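Local coordinates for U4/U6 snRNA-associated-splicing factor PRP24 (Saccharomyces cerevisiae, PDB 4N0T), which binds U6 snRNA through RNA recognition motifs, anneals it to U4 snRNA and acts as a recycling factor of the spliceosome, at residues L87-F92 with Y154-K159. Residues are numbered along the deposited sequence; the frame is centred on the assembly and turned at random.
Sequences LWMTNF and YTLVTK. With nucleotides of chain B.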
loop_
_atom_site.group_PDB
_atom_site.type_symbol
_atom_site.label_atom_id
_atom_site.label_comp_id
_atom_site.label_asym_id
_atom_site.label_seq_id
_atom_site.Cartn_x
_atom_site.Cartn_y
_atom_site.Cartn_z
ATOM N N LEU A 87 16.413 -3.394 -2.013
ATOM C CA LEU A 87 15.464 -4.451 -2.331
ATOM C C LEU A 87 14.075 -3.859 -2.510
ATOM O O LEU A 87 13.733 -2.839 -1.896
ATOM C CB LEU A 87 15.380 -5.416 -1.163
ATOM C CG LEU A 87 16.724 -5.988 -0.743
ATOM C CD1 LEU A 87 16.608 -6.574 0.644
ATOM C CD2 LEU A 87 17.128 -7.030 -1.748
ATOM N N TRP A 88 13.275 -4.509 -3.342
ATOM C CA TRP A 88 11.848 -4.237 -3.359
ATOM C C TRP A 88 11.150 -5.524 -2.953
ATOM O O TRP A 88 11.459 -6.608 -3.476
ATOM C CB TRP A 88 11.407 -3.768 -4.744
ATOM C CG TRP A 88 9.926 -3.529 -4.901
ATOM C CD1 TRP A 88 9.237 -2.391 -4.592
ATOM C CD2 TRP A 88 8.975 -4.429 -5.485
ATOM N NE1 TRP A 88 7.900 -2.534 -4.935
ATOM C CE2 TRP A 88 7.717 -3.783 -5.471
ATOM C CE3 TRP A 88 9.061 -5.727 -6.004
ATOM C CZ2 TRP A 88 6.554 -4.390 -5.965
ATOM C CZ3 TRP A 88 7.907 -6.327 -6.502
ATOM C CH2 TRP A 88 6.669 -5.657 -6.474
ATOM N N MET A 89 10.227 -5.401 -2.010
ATOM C CA MET A 89 9.532 -6.545 -1.444
ATOM C C MET A 89 8.021 -6.366 -1.552
ATOM O O MET A 89 7.501 -5.270 -1.327
ATOM C CB MET A 89 9.964 -6.712 0.015
ATOM C CG MET A 89 9.425 -7.927 0.721
ATOM S SD MET A 89 10.058 -7.941 2.430
ATOM C CE MET A 89 11.744 -8.464 2.154
ATOM N N THR A 90 7.311 -7.425 -1.927
ATOM C CA THR A 90 5.864 -7.360 -1.872
ATOM C C THR A 90 5.240 -8.680 -1.429
ATOM O O THR A 90 5.932 -9.707 -1.296
ATOM C CB THR A 90 5.243 -6.878 -3.216
ATOM O OG1 THR A 90 3.891 -6.481 -2.971
ATOM C CG2 THR A 90 5.250 -7.997 -4.276
ATOM N N ASN A 91 3.936 -8.624 -1.175
ATOM C CA ASN A 91 3.160 -9.785 -0.744
ATOM C C ASN A 91 3.624 -10.371 0.595
ATOM O O ASN A 91 3.530 -11.590 0.819
ATOM C CB ASN A 91 3.125 -10.880 -1.808
ATOM C CG ASN A 91 1.899 -11.778 -1.663
ATOM O OD1 ASN A 91 0.807 -11.307 -1.332
ATOM N ND2 ASN A 91 2.085 -13.083 -1.880
ATOM N N PHE A 92 4.142 -9.516 1.475
ATOM C CA PHE A 92 4.201 -9.875 2.890
ATOM C C PHE A 92 2.775 -9.823 3.436
ATOM O O PHE A 92 1.886 -9.250 2.799
ATOM C CB PHE A 92 5.171 -8.964 3.672
ATOM C CG PHE A 92 5.109 -7.498 3.291
ATOM C CD1 PHE A 92 4.174 -6.652 3.870
ATOM C CD2 PHE A 92 6.037 -6.963 2.393
ATOM C CE1 PHE A 92 4.151 -5.280 3.552
ATOM C CE2 PHE A 92 6.017 -5.600 2.059
ATOM C CZ PHE A 92 5.076 -4.765 2.636
ATOM N N TYR A 154 1.277 -16.411 2.769
ATOM C CA TYR A 154 1.662 -15.511 1.675
ATOM C C TYR A 154 3.062 -15.836 1.155
ATOM O O TYR A 154 4.022 -15.913 1.928
ATOM C CB TYR A 154 1.592 -14.045 2.139
ATOM C CG TYR A 154 0.201 -13.575 2.513
ATOM C CD1 TYR A 154 -0.308 -13.771 3.796
ATOM C CD2 TYR A 154 -0.607 -12.929 1.578
ATOM C CE1 TYR A 154 -1.590 -13.342 4.131
ATOM C CE2 TYR A 154 -1.881 -12.498 1.907
ATOM C CZ TYR A 154 -2.368 -12.712 3.180
ATOM O OH TYR A 154 -3.631 -12.281 3.509
ATOM N N THR A 155 3.184 -16.028 -0.154
ATOM C CA THR A 155 4.495 -16.238 -0.761
ATOM C C THR A 155 5.174 -14.883 -0.955
ATOM O O THR A 155 4.765 -14.079 -1.799
ATOM C CB THR A 155 4.397 -16.963 -2.106
ATOM O OG1 THR A 155 3.805 -18.253 -1.910
ATOM C CG2 THR A 155 5.770 -17.144 -2.719
ATOM N N LEU A 156 6.213 -14.634 -0.170
ATOM C CA LEU A 156 6.933 -13.361 -0.249
ATOM C C LEU A 156 7.639 -13.156 -1.593
ATOM O O LEU A 156 8.195 -14.093 -2.185
ATOM C CB LEU A 156 7.945 -13.266 0.907
ATOM C CG LEU A 156 8.576 -11.889 1.106
ATOM C CD1 LEU A 156 7.526 -10.947 1.652
ATOM C CD2 LEU A 156 9.759 -11.976 2.087
ATOM N N VAL A 157 7.614 -11.920 -2.086
ATOM C CA VAL A 157 8.393 -11.562 -3.263
ATOM C C VAL A 157 9.506 -10.623 -2.823
ATOM O O VAL A 157 9.231 -9.595 -2.194
ATOM C CB VAL A 157 7.527 -10.812 -4.296
ATOM C CG1 VAL A 157 8.396 -10.300 -5.436
ATOM C CG2 VAL A 157 6.431 -11.721 -4.824
ATOM N N THR A 158 10.758 -10.991 -3.104
ATOM C CA THR A 158 11.909 -10.126 -2.770
ATOM C C THR A 158 12.798 -10.004 -4.005
ATOM O O THR A 158 13.246 -11.013 -4.559
ATOM C CB THR A 158 12.728 -10.685 -1.575
ATOM O OG1 THR A 158 11.875 -10.813 -0.437
ATOM C CG2 THR A 158 13.881 -9.735 -1.211
ATOM N N LYS A 159 13.038 -8.770 -4.454
ATOM C CA LYS A 159 13.768 -8.510 -5.688
ATOM C C LYS A 159 14.826 -7.437 -5.468
ATOM O O LYS A 159 14.663 -6.561 -4.619
ATOM C CB LYS A 159 12.805 -8.022 -6.787
ATOM C CG LYS A 159 11.759 -9.039 -7.250
ATOM C CD LYS A 159 10.779 -8.398 -8.258
ATOM C CE LYS A 159 9.792 -9.404 -8.834
ATOM N NZ LYS A 159 10.433 -10.254 -9.874
ATOM P P A B 20 2.809 -2.520 -8.745
ATOM O OP1 A B 20 1.476 -2.163 -8.189
ATOM O OP2 A B 20 2.922 -2.787 -10.204
ATOM O "O5'" A B 20 3.857 -1.381 -8.387
ATOM C "C5'" A B 20 3.920 -0.795 -7.083
ATOM C "C4'" A B 20 5.147 0.062 -6.939
ATOM O "O4'" A B 20 6.300 -0.816 -6.808
ATOM C "C3'" A B 20 5.443 0.993 -8.117
ATOM O "O3'" A B 20 6.060 2.185 -7.641
ATOM C "C2'" A B 20 6.467 0.198 -8.920
ATOM O "O2'" A B 20 7.315 0.987 -9.729
ATOM C "C1'" A B 20 7.248 -0.511 -7.809
ATOM N N9 A B 20 7.881 -1.753 -8.251
ATOM C C8 A B 20 7.272 -2.855 -8.795
ATOM N N7 A B 20 8.123 -3.796 -9.141
ATOM C C5 A B 20 9.364 -3.282 -8.783
ATOM C C6 A B 20 10.673 -3.792 -8.890
ATOM N N6 A B 20 10.943 -4.992 -9.403
ATOM N N1 A B 20 11.682 -3.009 -8.443
ATOM C C2 A B 20 11.406 -1.796 -7.951
ATOM N N3 A B 20 10.211 -1.212 -7.815
ATOM C C4 A B 20 9.232 -2.018 -8.242
ATOM P P A B 18 -4.887 -6.569 -4.724
ATOM O OP1 A B 18 -5.406 -5.182 -4.533
ATOM O OP2 A B 18 -4.822 -7.159 -6.076
ATOM O "O5'" A B 18 -3.394 -6.687 -4.157
ATOM C "C5'" A B 18 -3.041 -6.174 -2.881
ATOM C "C4'" A B 18 -1.657 -6.630 -2.469
ATOM O "O4'" A B 18 -1.579 -8.082 -2.488
ATOM C "C3'" A B 18 -0.509 -6.188 -3.365
ATOM O "O3'" A B 18 -0.088 -4.867 -3.090
ATOM C "C2'" A B 18 0.554 -7.244 -3.081
ATOM O "O2'" A B 18 1.156 -7.026 -1.815
ATOM C "C1'" A B 18 -0.315 -8.490 -2.963
ATOM N N9 A B 18 -0.508 -9.170 -4.258
ATOM C C8 A B 18 -1.681 -9.318 -4.966
ATOM N N7 A B 18 -1.532 -9.999 -6.072
ATOM C C5 A B 18 -0.188 -10.339 -6.089
ATOM C C6 A B 18 0.581 -11.063 -7.004
ATOM N N6 A B 18 0.077 -11.618 -8.117
ATOM N N1 A B 18 1.895 -11.218 -6.745
ATOM C C2 A B 18 2.400 -10.679 -5.627
ATOM N N3 A B 18 1.762 -9.979 -4.692
ATOM C C4 A B 18 0.457 -9.831 -4.983
ATOM P P U B 17 -8.631 -12.370 -4.931
ATOM O OP1 U B 17 -8.343 -12.823 -3.542
ATOM O OP2 U B 17 -9.971 -12.589 -5.516
ATOM O "O5'" U B 17 -8.356 -10.795 -4.953
ATOM C "C5'" U B 17 -7.041 -10.245 -4.962
ATOM C "C4'" U B 17 -6.599 -9.806 -3.586
ATOM O "O4'" U B 17 -6.144 -10.969 -2.843
ATOM C "C3'" U B 17 -5.407 -8.852 -3.556
ATOM O "O3'" U B 17 -5.760 -7.494 -3.742
ATOM C "C2'" U B 17 -4.781 -9.135 -2.195
ATOM O "O2'" U B 17 -5.486 -8.484 -1.147
ATOM C "C1'" U B 17 -4.992 -10.641 -2.076
ATOM N N1 U B 17 -3.824 -11.359 -2.645
ATOM C C2 U B 17 -2.634 -11.315 -1.915
ATOM O O2 U B 17 -2.544 -10.738 -0.846
ATOM N N3 U B 17 -1.567 -11.966 -2.473
ATOM C C4 U B 17 -1.571 -12.643 -3.677
ATOM O O4 U B 17 -0.538 -13.175 -4.076
ATOM C C5 U B 17 -2.826 -12.655 -4.373
ATOM C C6 U B 17 -3.887 -12.024 -3.848
HETATM O O HOH W 1 4.969 -13.288 2.616
HETATM O O HOH W 2 0.894 -15.812 -1.841
#
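The amide nitrogen ND2 of Asn91 serves two acceptors at once: it donates to Thr155 O at 2.9 Å and to a water that also takes the backbone N-H of Thr155. ND2 meets the Thr155 carbonyl from above its plane, 44° out of it, so the bond misses the lone pairs. While ND2 is held in this way, OD1 at the other end of the amide accepts N3 of U17 of chain B at 2.7 Å; the bond from ND2 to the Thr155 carbonyl thus probably helps to fix the amide that meets the base. The same OD1 lies near the plane of the Tyr154 ring, at its edge, and O2 of U17 of chain B also reaches that edge in plane, 3.3 Å from Tyr154 CE2. A second water joins Asn91 O to Tyr154 O.

Beyond this end, residues 87-90 and 157-159 run antiparallel as the neighbouring first and last long strands of the second RRM, whose sheet offers one face to RNA and the other to two helices. Trp88 with Lys159 and Thr90 with Val157 are hydrogen-bonded pairs, Met89 with Thr158 the non-hydrogen-bonded pair between them.

On the RNA face the Trp88 indole, its CG anti to the backbone N (chi1 177°), has one face covered by the base of A20 of chain B, whose C5 lies 3.5 Å above the centre of the Trp88 ring. Lys159 runs alongside, CD at the indole edge, 3.9 Å from Trp88 CE3, and Thr90 CG2 rests against Val157 CB at 3.6 Å. On the helix-covered face Leu156 CD1 touches both Met89 CG and Phe92 CB, 3.7 Å from each, while the bend of Met89 at chi3 (-75°) carries its CE to the buried hydroxyl of Thr158, which finds no polar partner.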